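Local coordinates for DUF1611 domain-containing protein (Anabaena variabilis, PDB 2OBN) that is of unknown function but combines a Rossmann-like domain with a P-loop NTPase-type domain, an architecture consistent with nucleotide binding, at residues B[27-32]-B[193-198]; B[91-96]-B[115-120]; B[174-179]-B[337-342]; B[244-249]-B[287-292]. The protein carries 2 engineered substitutions. One frame throughout, in Å; residues are numbered along the deposited sequence.

Contact 1 (B[27-32]-B[193-198]); sequences LALLRY and GVMLEG
Leu196 reaches out from helix 191-197 and is met by Tyr32 and Leu29 of helix 24-32, a worked case of two domains joined by a small apolar patch. The helix segments run roughly parallel, 32° apart, with axes 10.2 Å from each other at closest approach. The tight part lies around the Leu196 methyls: CD1 of Leu196 stands 3.6 Å from CB of Tyr32, while CD2 of Leu196 lies 3.7 Å from the backbone C of Tyr32 and 3.9 Å from CD2 of Leu29. That same Leu29 methyl also touches CB of Met195, a selenomethionine, at 3.9 Å, the two side chains crossing at about a right angle. Tyr32 thus gives the root of its side chain; with CG beside the backbone N (chi1 -64°), its ring leads off to helix 166-179, where OH hydrogen-bonds to Ser168 OG. On the solvent side, Arg31 and Glu197 are exposed and do not reach across; CG of Arg31 packs over one Tyr32 ring face within helix 24-32. Buried Leu29 and partly exposed Met195 both also touch Val78 of strand 76-79. The chemistry implies a joint resting on partly buried van der Waals packing, without directional bonds between the segments.

Contact 2 (B[91-96]-B[115-120]); sequences DYWIEL and ANIPDL
Leu96 and Leu120 mark the nearest approach of the two backbones, their CA atoms 8.0 Å apart, with segment 91-96 helical over most of its length and segment 115-120 turning into a short helix after the N-cap residue Ile117. Leu120 belongs to that first turn, its N hydrogen-bonded to O of Ile117, and this brings the side chains of Ile117 and Leu120 to the same partner. The partner is Trp93, which offers the rim of its six-membered ring rather than a face. CH2 of Trp93 meets CD1 of Ile117 at 3.7 Å, the methyl lying at the ring edge and in its plane. One atom further round, CZ3 of Trp93 lies 3.8 Å from CD1 of Leu120, again near the ring plane, and the indole crosses both aliphatic chains at about a right angle. Trp93 has CG beside the backbone N (chi1 -60°), which swings the indole across the gap although its first bond does not aim there. Behind it, CB of Leu96 touches CD2 of Leu120 more loosely, at 4.4 Å. In the Rossmann-like domain these helices follow the neighbouring parallel strands 76-79 and 105-108: Leu96 packs down on Leu77 and Ile79, Leu120 rests on Ile130 of strand 130-132 and on Leu100 of helix 92-101, and Trp93 leans on Ile88 in the loop before its own helix.

Contact 3 (B[174-179]-B[337-342]); sequences HWAAKL and FGADVL
In the P-loop domain, helix 166-179 follows strand 153-159, the place occupied in this fold by the helix after the phosphate-binding loop, and its C-terminal part is met by the start of helix 340-347 through Ala176, Ala339 and Asp340. The approach is close because the residues are small: the CA atoms of Ala176 and Ala339 are 6.2 Å apart. Each side chain is directed at the other segment, and CB of Ala176 meets CB of Ala339 at 4.0 Å. Ahead of Ala339 the chain leaves helix 334-337 at Gly338, whose positive phi of 103° marks the change of direction between the two short helices. Leu343 of helix 340-347 also packs against Ala176 and Ala177, extending the apolar part of the joint. The other flank is polar. Asp340 has CG beside its backbone N (chi1 -77°), and this carries OD1 of Asp340 back toward helix 166-179, to 3.8 Å from CB of Ala176. The same oxygen forms a salt bridge with Arg180 NH1, just beyond that helix, a pairing likely to favour the charged carboxylate. A water completes the seam by donating to both sides: its oxygen lies 3.0 Å from O of Ala176 and 2.5 Å from OD1 of Asp340, and the two acceptors subtend about 116° there, close to the tetrahedral angle.

Contact 4 (B[244-249]-B[287-292]); sequences ATLPLI and ETVASG
Val289 of helix 279-291 packs between Leu246 and Ile249, one turn apart on helix 245-252, and illustrates how one methyl can touch two partners where helices cross. Apolar packing comes first. CG1 of Val289, anti to the backbone N (chi1 172°), lies 4.0 Å from CD1 of Leu246 and 4.1 Å from CD1 of Ile249. The other branch of Ile249 is used separately: CG2 of Ile249 sits 3.8 Å from CA of Ala290 and 4.1 Å from CB of Ala290, a close approach that the small alanine side chain probably permits. Ile249 also rests on Leu156 in strand 153-159. The segment axes cross at -51° and come within 10.4 Å. A polar tie is added by NH1 of Arg250, the residue after Ile249, which hydrogen-bonds to O of Val289 and so links the same two helices. Helix 279-291 itself ends in a Schellman motif, with Gly292 at positive phi in the C-prime position, Gly292 N turned to Val289 O and Gly293 N to Thr288 O. Packing between subunits forms the third kind: Val289 touches Val289 of the second subunit, and Leu246 touches Thr243 of that subunit. All four contacting residues are buried, which implies a hydrophobic joint that links the P-loop sheet to the dimer interface, with burial supplying the adhesion and the arginine bond adding directionality.

How the contacts relate
From the N terminus, residues 27-32 open contact 1 in the Rossmann-like half of the chain. Contact 2 then forms and closes within that long loop, a local join between successive crossovers of the first sheet. Residues 174-179 open contact 3 before 193-198 complete contact 1, so the two loops cross, and they also touch in space: Tyr32 CD1 lies 3.6 Å from Trp175 CH2. Contact 4 opens and closes inside the span of contact 3. Contact 1 therefore bridges the domains, contacts 3 and 4 both lie within the P-loop domain, their centres 24 Å apart, and contact 2 stands remote, about 42 Å between centres from contact 3.

Contact 1 (B[27-32]-B[193-198])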
loop_
_atom_site.group_PDB
_atom_site.type_symbol
_atom_site.label_atom_id
_atom_site.label_comp_id
_atom_site.label_asym_id
_atom_site.label_seq_id
_atom_site.Cartn_x
_atom_site.Cartn_y
_atom_site.Cartn_z
ATOM N N LEU B 27 3.263 -19.340 17.064
ATOM C CA LEU B 27 2.144 -20.274 17.244
ATOM C C LEU B 27 1.565 -20.727 15.911
ATOM O O LEU B 27 1.072 -21.849 15.792
ATOM C CB LEU B 27 1.049 -19.639 18.079
ATOM C CG LEU B 27 1.424 -19.293 19.520
ATOM C CD1 LEU B 27 0.367 -18.368 20.131
ATOM C CD2 LEU B 27 1.597 -20.540 20.345
ATOM N N ALA B 28 1.589 -19.855 14.909
ATOM C CA ALA B 28 1.092 -20.243 13.598
ATOM C C ALA B 28 1.996 -21.330 13.024
ATOM O O ALA B 28 1.513 -22.326 12.496
ATOM C CB ALA B 28 1.009 -19.048 12.671
ATOM N N LEU B 29 3.307 -21.147 13.150
ATOM C CA LEU B 29 4.269 -22.156 12.693
ATOM C C LEU B 29 4.076 -23.479 13.441
ATOM O O LEU B 29 4.082 -24.548 12.839
ATOM C CB LEU B 29 5.712 -21.648 12.864
ATOM C CG LEU B 29 6.128 -20.405 12.057
ATOM C CD1 LEU B 29 7.559 -20.006 12.413
ATOM C CD2 LEU B 29 6.000 -20.621 10.567
ATOM N N LEU B 30 3.915 -23.413 14.758
ATOM C CA LEU B 30 3.660 -24.615 15.554
ATOM C C LEU B 30 2.359 -25.299 15.127
ATOM O O LEU B 30 2.256 -26.518 15.179
ATOM C CB LEU B 30 3.597 -24.276 17.047
ATOM C CG LEU B 30 4.929 -23.872 17.702
ATOM C CD1 LEU B 30 4.670 -23.189 19.027
ATOM C CD2 LEU B 30 5.893 -25.069 17.876
ATOM N N ARG B 31 1.365 -24.518 14.717
ATOM C CA ARG B 31 0.085 -25.073 14.302
ATOM C C ARG B 31 0.126 -25.648 12.885
ATOM O O ARG B 31 -0.553 -26.636 12.609
ATOM C CB ARG B 31 -1.027 -24.014 14.438
ATOM C CG ARG B 31 -2.418 -24.485 14.023
ATOM C CD ARG B 31 -3.522 -23.437 14.261
ATOM N NE ARG B 31 -4.072 -23.514 15.622
ATOM C CZ ARG B 31 -3.875 -22.650 16.629
ATOM N NH1 ARG B 31 -3.152 -21.531 16.493
ATOM N NH2 ARG B 31 -4.450 -22.899 17.804
ATOM N N TYR B 32 0.922 -25.065 11.988
ATOM C CA TYR B 32 0.889 -25.504 10.602
ATOM C C TYR B 32 2.178 -26.037 9.944
ATOM O O TYR B 32 2.085 -26.744 8.950
ATOM C CB TYR B 32 0.326 -24.363 9.755
ATOM C CG TYR B 32 -1.116 -23.976 10.064
ATOM C CD1 TYR B 32 -2.159 -24.879 9.852
ATOM C CD2 TYR B 32 -1.441 -22.696 10.502
ATOM C CE1 TYR B 32 -3.478 -24.532 10.092
ATOM C CE2 TYR B 32 -2.756 -22.345 10.748
ATOM C CZ TYR B 32 -3.774 -23.264 10.532
ATOM O OH TYR B 32 -5.079 -22.917 10.781
ATOM N N GLY B 193 2.949 -16.801 6.407
ATOM C CA GLY B 193 2.556 -17.614 5.271
ATOM C C GLY B 193 3.749 -17.991 4.428
ATOM O O GLY B 193 3.841 -19.117 3.961
ATOM N N VAL B 194 4.652 -17.032 4.211
ATOM C CA VAL B 194 5.864 -17.274 3.415
ATOM C C VAL B 194 6.794 -18.248 4.137
ATOM O O VAL B 194 7.409 -19.090 3.497
ATOM C CB VAL B 194 6.596 -15.960 3.077
ATOM C CG1 VAL B 194 7.930 -16.228 2.389
ATOM C CG2 VAL B 194 5.716 -15.083 2.188
HETATM N N MSE B 195 6.892 -18.125 5.459
HETATM C CA MSE B 195 7.682 -19.068 6.271
HETATM C C MSE B 195 7.127 -20.487 6.210
HETATM O O MSE B 195 7.893 -21.459 6.189
HETATM C CB MSE B 195 7.781 -18.601 7.720
HETATM C CG MSE B 195 8.845 -17.560 7.914
HETATM SE SE MSE B 195 8.960 -16.897 9.711
HETATM C CE MSE B 195 7.800 -15.417 9.596
ATOM N N LEU B 196 5.802 -20.605 6.170
ATOM C CA LEU B 196 5.168 -21.911 6.031
ATOM C C LEU B 196 5.381 -22.540 4.663
ATOM O O LEU B 196 5.752 -23.704 4.554
ATOM C CB LEU B 196 3.662 -21.821 6.274
ATOM C CG LEU B 196 3.209 -21.750 7.722
ATOM C CD1 LEU B 196 1.699 -21.670 7.746
ATOM C CD2 LEU B 196 3.704 -22.969 8.502
ATOM N N GLU B 197 5.101 -21.769 3.620
ATOM C CA GLU B 197 5.195 -22.277 2.260
ATOM C C GLU B 197 6.605 -22.270 1.720
ATOM O O GLU B 197 6.915 -23.038 0.814
ATOM C CB GLU B 197 4.286 -21.471 1.332
ATOM C CG GLU B 197 2.812 -21.661 1.637
ATOM C CD GLU B 197 2.351 -23.099 1.407
ATOM O OE1 GLU B 197 2.717 -23.687 0.366
ATOM O OE2 GLU B 197 1.621 -23.633 2.264
ATOM N N GLY B 198 7.447 -21.394 2.264
ATOM C CA GLY B 198 8.813 -21.236 1.793
ATOM C C GLY B 198 8.866 -20.325 0.580
ATOM O O GLY B 198 9.937 -20.136 -0.002
#

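Contact 2 (B[91-96]-B[115-120])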
loop_
_atom_site.group_PDB
_atom_site.type_symbol
_atom_site.label_atom_id
_atom_site.label_comp_id
_atom_site.label_asym_id
_atom_site.label_seq_id
_atom_site.Cartn_x
_atom_site.Cartn_y
_atom_site.Cartn_z
ATOM N N ASP B 91 16.730 -7.393 24.423
ATOM C CA ASP B 91 16.938 -8.762 24.926
ATOM C C ASP B 91 17.007 -9.849 23.840
ATOM O O ASP B 91 17.397 -10.982 24.128
ATOM C CB ASP B 91 15.916 -9.123 26.026
ATOM C CG ASP B 91 14.463 -9.063 25.555
ATOM O OD1 ASP B 91 14.192 -8.669 24.405
ATOM O OD2 ASP B 91 13.577 -9.408 26.366
ATOM N N TYR B 92 16.650 -9.506 22.605
ATOM C CA TYR B 92 16.696 -10.467 21.487
ATOM C C TYR B 92 18.123 -10.796 21.048
ATOM O O TYR B 92 18.419 -11.946 20.758
ATOM C CB TYR B 92 15.955 -9.920 20.257
ATOM C CG TYR B 92 14.432 -9.975 20.261
ATOM C CD1 TYR B 92 13.693 -9.862 21.439
ATOM C CD2 TYR B 92 13.731 -10.023 19.053
ATOM C CE1 TYR B 92 12.299 -9.881 21.418
ATOM C CE2 TYR B 92 12.339 -10.018 19.018
ATOM C CZ TYR B 92 11.625 -9.948 20.203
ATOM O OH TYR B 92 10.245 -9.944 20.167
ATOM N N TRP B 93 18.986 -9.780 21.004
ATOM C CA TRP B 93 20.368 -9.920 20.504
ATOM C C TRP B 93 21.161 -11.087 21.095
ATOM O O TRP B 93 21.843 -11.800 20.368
ATOM C CB TRP B 93 21.166 -8.617 20.696
ATOM C CG TRP B 93 20.575 -7.448 19.982
ATOM C CD1 TRP B 93 19.913 -6.401 20.544
ATOM C CD2 TRP B 93 20.548 -7.232 18.566
ATOM N NE1 TRP B 93 19.493 -5.530 19.572
ATOM C CE2 TRP B 93 19.866 -6.018 18.346
ATOM C CE3 TRP B 93 21.043 -7.939 17.462
ATOM C CZ2 TRP B 93 19.666 -5.492 17.065
ATOM C CZ3 TRP B 93 20.840 -7.420 16.192
ATOM C CH2 TRP B 93 20.157 -6.208 16.005
ATOM N N ILE B 94 21.085 -11.262 22.408
ATOM C CA ILE B 94 21.795 -12.356 23.072
ATOM C C ILE B 94 21.378 -13.704 22.469
ATOM O O ILE B 94 22.239 -14.536 22.140
ATOM C CB ILE B 94 21.543 -12.359 24.602
ATOM C CG1 ILE B 94 22.220 -11.148 25.256
ATOM C CG2 ILE B 94 22.086 -13.648 25.236
ATOM C CD1 ILE B 94 21.796 -10.902 26.701
ATOM N N GLU B 95 20.065 -13.897 22.321
ATOM C CA GLU B 95 19.518 -15.142 21.773
ATOM C C GLU B 95 19.924 -15.348 20.318
ATOM O O GLU B 95 20.282 -16.458 19.915
ATOM C CB GLU B 95 17.990 -15.180 21.926
ATOM C CG GLU B 95 17.458 -15.220 23.387
ATOM C CD GLU B 95 17.786 -16.517 24.160
ATOM O OE1 GLU B 95 18.969 -16.904 24.254
ATOM O OE2 GLU B 95 16.852 -17.138 24.713
ATOM N N LEU B 96 19.895 -14.267 19.547
ATOM C CA LEU B 96 20.279 -14.311 18.142
ATOM C C LEU B 96 21.755 -14.665 18.011
ATOM O O LEU B 96 22.121 -15.591 17.278
ATOM C CB LEU B 96 19.992 -12.964 17.455
ATOM C CG LEU B 96 18.537 -12.470 17.501
ATOM C CD1 LEU B 96 18.377 -11.143 16.753
ATOM C CD2 LEU B 96 17.553 -13.501 16.968
ATOM N N ALA B 115 20.129 -9.408 8.061
ATOM C CA ALA B 115 21.179 -10.032 7.241
ATOM C C ALA B 115 22.439 -9.193 7.038
ATOM O O ALA B 115 23.498 -9.749 6.778
ATOM C CB ALA B 115 20.617 -10.441 5.884
ATOM N N ASN B 116 22.324 -7.871 7.137
ATOM C CA ASN B 116 23.472 -6.982 6.942
ATOM C C ASN B 116 23.878 -6.194 8.185
ATOM O O ASN B 116 24.349 -5.062 8.084
ATOM C CB ASN B 116 23.211 -6.048 5.757
ATOM C CG ASN B 116 23.120 -6.801 4.446
ATOM O OD1 ASN B 116 22.048 -6.901 3.847
ATOM N ND2 ASN B 116 24.238 -7.378 4.019
ATOM N N ILE B 117 23.695 -6.796 9.355
ATOM C CA ILE B 117 24.134 -6.186 10.600
ATOM C C ILE B 117 25.505 -6.799 10.904
ATOM O O ILE B 117 25.594 -8.004 11.120
ATOM C CB ILE B 117 23.120 -6.409 11.732
ATOM C CG1 ILE B 117 21.839 -5.636 11.383
ATOM C CG2 ILE B 117 23.726 -5.983 13.098
ATOM C CD1 ILE B 117 20.784 -5.638 12.430
ATOM N N PRO B 118 26.577 -5.976 10.897
ATOM C CA PRO B 118 27.941 -6.480 11.122
ATOM C C PRO B 118 28.107 -7.374 12.340
ATOM O O PRO B 118 28.823 -8.368 12.275
ATOM C CB PRO B 118 28.757 -5.204 11.319
ATOM C CG PRO B 118 28.024 -4.163 10.594
ATOM C CD PRO B 118 26.569 -4.514 10.679
ATOM N N ASP B 119 27.432 -7.028 13.431
ATOM C CA ASP B 119 27.533 -7.774 14.688
ATOM C C ASP B 119 26.991 -9.193 14.567
ATOM O O ASP B 119 27.377 -10.067 15.346
ATOM C CB ASP B 119 26.798 -7.044 15.822
ATOM C CG ASP B 119 27.197 -5.574 15.940
ATOM O OD1 ASP B 119 27.088 -4.833 14.931
ATOM O OD2 ASP B 119 27.584 -5.154 17.053
ATOM N N LEU B 120 26.078 -9.403 13.615
ATOM C CA LEU B 120 25.514 -10.723 13.333
ATOM C C LEU B 120 26.301 -11.405 12.212
ATOM O O LEU B 120 26.652 -12.573 12.348
ATOM C CB LEU B 120 24.021 -10.632 12.994
ATOM C CG LEU B 120 23.102 -10.092 14.099
ATOM C CD1 LEU B 120 21.657 -10.189 13.645
ATOM C CD2 LEU B 120 23.289 -10.838 15.430
#

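Contact 3 (B[174-179]-B[337-342])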
loop_
_atom_site.group_PDB
_atom_site.type_symbol
_atom_site.label_atom_id
_atom_site.label_comp_id
_atom_site.label_asym_id
_atom_site.label_seq_id
_atom_site.Cartn_x
_atom_site.Cartn_y
_atom_site.Cartn_z
ATOM N N HIS B 174 -8.268 -24.574 0.978
ATOM C CA HIS B 174 -7.319 -25.230 0.084
ATOM C C HIS B 174 -7.279 -26.747 0.314
ATOM O O HIS B 174 -7.249 -27.541 -0.648
ATOM C CB HIS B 174 -5.913 -24.619 0.239
ATOM C CG HIS B 174 -4.812 -25.507 -0.255
ATOM N ND1 HIS B 174 -4.656 -25.838 -1.588
ATOM C CD2 HIS B 174 -3.814 -26.139 0.411
ATOM C CE1 HIS B 174 -3.619 -26.646 -1.716
ATOM N NE2 HIS B 174 -3.088 -26.843 -0.520
ATOM N N TRP B 175 -7.256 -27.152 1.579
ATOM C CA TRP B 175 -7.245 -28.575 1.902
ATOM C C TRP B 175 -8.550 -29.269 1.488
ATOM O O TRP B 175 -8.514 -30.415 1.044
ATOM C CB TRP B 175 -6.914 -28.812 3.372
ATOM C CG TRP B 175 -5.551 -28.304 3.739
ATOM C CD1 TRP B 175 -4.420 -28.389 2.979
ATOM C CD2 TRP B 175 -5.163 -27.692 4.964
ATOM N NE1 TRP B 175 -3.366 -27.830 3.637
ATOM C CE2 TRP B 175 -3.784 -27.404 4.865
ATOM C CE3 TRP B 175 -5.842 -27.354 6.139
ATOM C CZ2 TRP B 175 -3.070 -26.793 5.889
ATOM C CZ3 TRP B 175 -5.134 -26.747 7.158
ATOM C CH2 TRP B 175 -3.758 -26.476 7.027
ATOM N N ALA B 176 -9.678 -28.562 1.594
ATOM C CA ALA B 176 -10.985 -29.118 1.195
ATOM C C ALA B 176 -11.064 -29.294 -0.314
ATOM O O ALA B 176 -11.560 -30.313 -0.786
ATOM C CB ALA B 176 -12.125 -28.239 1.666
ATOM N N ALA B 177 -10.597 -28.300 -1.066
ATOM C CA ALA B 177 -10.574 -28.406 -2.533
ATOM C C ALA B 177 -9.669 -29.550 -3.001
ATOM O O ALA B 177 -9.989 -30.240 -3.976
ATOM C CB ALA B 177 -10.129 -27.113 -3.146
ATOM N N LYS B 178 -8.535 -29.729 -2.323
ATOM C CA LYS B 178 -7.589 -30.813 -2.649
ATOM C C LYS B 178 -8.207 -32.185 -2.369
ATOM O O LYS B 178 -8.044 -33.146 -3.149
ATOM C CB LYS B 178 -6.291 -30.672 -1.831
ATOM C CG LYS B 178 -5.226 -31.686 -2.233
ATOM C CD LYS B 178 -3.929 -31.580 -1.443
ATOM C CE LYS B 178 -2.954 -32.659 -1.955
ATOM N NZ LYS B 178 -1.655 -32.730 -1.221
ATOM N N LEU B 179 -8.894 -32.274 -1.240
ATOM C CA LEU B 179 -9.525 -33.515 -0.811
ATOM C C LEU B 179 -10.573 -33.966 -1.814
ATOM O O LEU B 179 -10.755 -35.175 -2.046
ATOM C CB LEU B 179 -10.156 -33.351 0.585
ATOM C CG LEU B 179 -10.728 -34.610 1.242
ATOM C CD1 LEU B 179 -9.666 -35.653 1.541
ATOM C CD2 LEU B 179 -11.415 -34.230 2.518
ATOM N N PHE B 337 -15.670 -26.791 12.155
ATOM C CA PHE B 337 -16.642 -27.709 11.564
ATOM C C PHE B 337 -16.358 -28.172 10.135
ATOM O O PHE B 337 -17.129 -28.963 9.594
ATOM C CB PHE B 337 -18.032 -27.077 11.613
ATOM C CG PHE B 337 -18.460 -26.653 12.985
ATOM C CD1 PHE B 337 -18.777 -27.603 13.954
ATOM C CD2 PHE B 337 -18.584 -25.305 13.308
ATOM C CE1 PHE B 337 -19.188 -27.217 15.224
ATOM C CE2 PHE B 337 -19.000 -24.906 14.586
ATOM C CZ PHE B 337 -19.305 -25.864 15.541
ATOM N N GLY B 338 -15.270 -27.707 9.524
ATOM C CA GLY B 338 -14.935 -28.074 8.149
ATOM C C GLY B 338 -15.250 -26.963 7.155
ATOM O O GLY B 338 -16.124 -26.133 7.384
ATOM N N ALA B 339 -14.567 -26.982 6.014
ATOM C CA ALA B 339 -14.713 -25.932 5.017
ATOM C C ALA B 339 -15.690 -26.206 3.877
ATOM O O ALA B 339 -15.909 -25.307 3.053
ATOM C CB ALA B 339 -13.340 -25.611 4.438
ATOM N N ASP B 340 -16.276 -27.407 3.803
ATOM C CA ASP B 340 -17.127 -27.764 2.637
ATOM C C ASP B 340 -18.298 -26.819 2.358
ATOM O O ASP B 340 -18.613 -26.541 1.200
ATOM C CB ASP B 340 -17.617 -29.223 2.715
ATOM C CG ASP B 340 -16.533 -30.246 2.333
ATOM O OD1 ASP B 340 -15.583 -29.915 1.597
ATOM O OD2 ASP B 340 -16.650 -31.404 2.755
ATOM N N VAL B 341 -18.939 -26.338 3.415
ATOM C CA VAL B 341 -20.040 -25.377 3.288
ATOM C C VAL B 341 -19.604 -24.128 2.496
ATOM O O VAL B 341 -20.357 -23.645 1.659
ATOM C CB VAL B 341 -20.595 -25.006 4.691
ATOM C CG1 VAL B 341 -21.468 -23.764 4.665
ATOM C CG2 VAL B 341 -21.368 -26.203 5.275
ATOM N N LEU B 342 -18.392 -23.631 2.734
ATOM C CA LEU B 342 -17.899 -22.449 2.008
ATOM C C LEU B 342 -17.232 -22.790 0.666
ATOM O O LEU B 342 -17.241 -21.972 -0.257
ATOM C CB LEU B 342 -16.981 -21.610 2.895
ATOM C CG LEU B 342 -17.610 -21.123 4.202
ATOM C CD1 LEU B 342 -16.605 -20.290 4.995
ATOM C CD2 LEU B 342 -18.901 -20.329 3.977
HETATM O O HOH W 1 -13.598 -31.341 1.224
#

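Contact 4 (B[244-249]-B[287-292])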
loop_
_atom_site.group_PDB
_atom_site.type_symbol
_atom_site.label_atom_id
_atom_site.label_comp_id
_atom_site.label_asym_id
_atom_site.label_seq_id
_atom_site.Cartn_x
_atom_site.Cartn_y
_atom_site.Cartn_z
ATOM N N ALA B 244 -3.254 -3.221 2.993
ATOM C CA ALA B 244 -2.976 -4.411 2.169
ATOM C C ALA B 244 -4.130 -5.099 1.468
ATOM O O ALA B 244 -3.917 -5.840 0.509
ATOM C CB ALA B 244 -2.194 -5.438 2.992
ATOM N N THR B 245 -5.346 -4.894 1.938
ATOM C CA THR B 245 -6.480 -5.513 1.280
ATOM C C THR B 245 -6.658 -4.987 -0.150
ATOM O O THR B 245 -7.013 -5.758 -1.040
ATOM C CB THR B 245 -7.802 -5.277 2.047
ATOM O OG1 THR B 245 -7.656 -5.683 3.412
ATOM C CG2 THR B 245 -8.918 -6.089 1.411
ATOM N N LEU B 246 -6.408 -3.699 -0.377
ATOM C CA LEU B 246 -6.644 -3.139 -1.706
ATOM C C LEU B 246 -5.759 -3.802 -2.790
ATOM O O LEU B 246 -6.299 -4.298 -3.783
ATOM C CB LEU B 246 -6.546 -1.614 -1.693
ATOM C CG LEU B 246 -6.855 -0.867 -2.989
ATOM C CD1 LEU B 246 -8.225 -1.251 -3.593
ATOM C CD2 LEU B 246 -6.751 0.643 -2.721
ATOM N N PRO B 247 -4.412 -3.814 -2.611
ATOM C CA PRO B 247 -3.582 -4.531 -3.598
ATOM C C PRO B 247 -3.891 -6.024 -3.726
ATOM O O PRO B 247 -3.725 -6.578 -4.804
ATOM C CB PRO B 247 -2.144 -4.306 -3.096
ATOM C CG PRO B 247 -2.281 -3.828 -1.670
ATOM C CD PRO B 247 -3.582 -3.123 -1.603
ATOM N N LEU B 248 -4.314 -6.684 -2.652
ATOM C CA LEU B 248 -4.701 -8.106 -2.763
ATOM C C LEU B 248 -5.846 -8.272 -3.758
ATOM O O LEU B 248 -5.780 -9.107 -4.656
ATOM C CB LEU B 248 -5.076 -8.685 -1.403
ATOM C CG LEU B 248 -3.866 -8.936 -0.501
ATOM C CD1 LEU B 248 -4.293 -9.258 0.924
ATOM C CD2 LEU B 248 -2.996 -10.039 -1.048
ATOM N N ILE B 249 -6.870 -7.439 -3.608
ATOM C CA ILE B 249 -8.029 -7.438 -4.502
ATOM C C ILE B 249 -7.656 -7.026 -5.943
ATOM O O ILE B 249 -8.059 -7.662 -6.905
ATOM C CB ILE B 249 -9.129 -6.498 -3.960
ATOM C CG1 ILE B 249 -9.744 -7.097 -2.700
ATOM C CG2 ILE B 249 -10.217 -6.270 -5.006
ATOM C CD1 ILE B 249 -10.785 -6.207 -1.993
ATOM N N GLU B 287 -17.637 -5.615 -1.601
ATOM C CA GLU B 287 -18.138 -5.829 -2.956
ATOM C C GLU B 287 -17.962 -4.593 -3.830
ATOM O O GLU B 287 -17.574 -4.705 -5.003
ATOM C CB GLU B 287 -19.586 -6.327 -2.947
ATOM C CG GLU B 287 -19.671 -7.788 -2.521
ATOM C CD GLU B 287 -21.087 -8.352 -2.504
ATOM O OE1 GLU B 287 -22.058 -7.570 -2.640
ATOM O OE2 GLU B 287 -21.219 -9.585 -2.332
ATOM N N THR B 288 -18.239 -3.430 -3.249
ATOM C CA THR B 288 -18.106 -2.151 -3.938
ATOM C C THR B 288 -16.641 -1.880 -4.291
ATOM O O THR B 288 -16.361 -1.393 -5.396
ATOM C CB THR B 288 -18.718 -1.001 -3.086
ATOM O OG1 THR B 288 -20.141 -1.184 -3.001
ATOM C CG2 THR B 288 -18.434 0.383 -3.692
ATOM N N VAL B 289 -15.724 -2.191 -3.363
ATOM C CA VAL B 289 -14.279 -2.047 -3.595
ATOM C C VAL B 289 -13.826 -3.029 -4.672
ATOM O O VAL B 289 -13.107 -2.654 -5.585
ATOM C CB VAL B 289 -13.439 -2.253 -2.296
ATOM C CG1 VAL B 289 -11.927 -2.309 -2.580
ATOM C CG2 VAL B 289 -13.706 -1.127 -1.303
ATOM N N ALA B 290 -14.261 -4.280 -4.576
ATOM C CA ALA B 290 -13.856 -5.300 -5.540
ATOM C C ALA B 290 -14.355 -5.029 -6.967
ATOM O O ALA B 290 -13.624 -5.289 -7.920
ATOM C CB ALA B 290 -14.270 -6.684 -5.063
ATOM N N SER B 291 -15.571 -4.501 -7.118
ATOM C CA SER B 291 -16.088 -4.150 -8.441
ATOM C C SER B 291 -15.630 -2.753 -8.884
ATOM O O SER B 291 -15.777 -2.399 -10.060
ATOM C CB SER B 291 -17.617 -4.149 -8.456
ATOM O OG SER B 291 -18.127 -3.018 -7.752
ATOM N N GLY B 292 -15.103 -1.958 -7.954
ATOM C CA GLY B 292 -14.694 -0.588 -8.261
ATOM C C GLY B 292 -15.859 0.211 -8.814
ATOM O O GLY B 292 -15.709 0.943 -9.794
#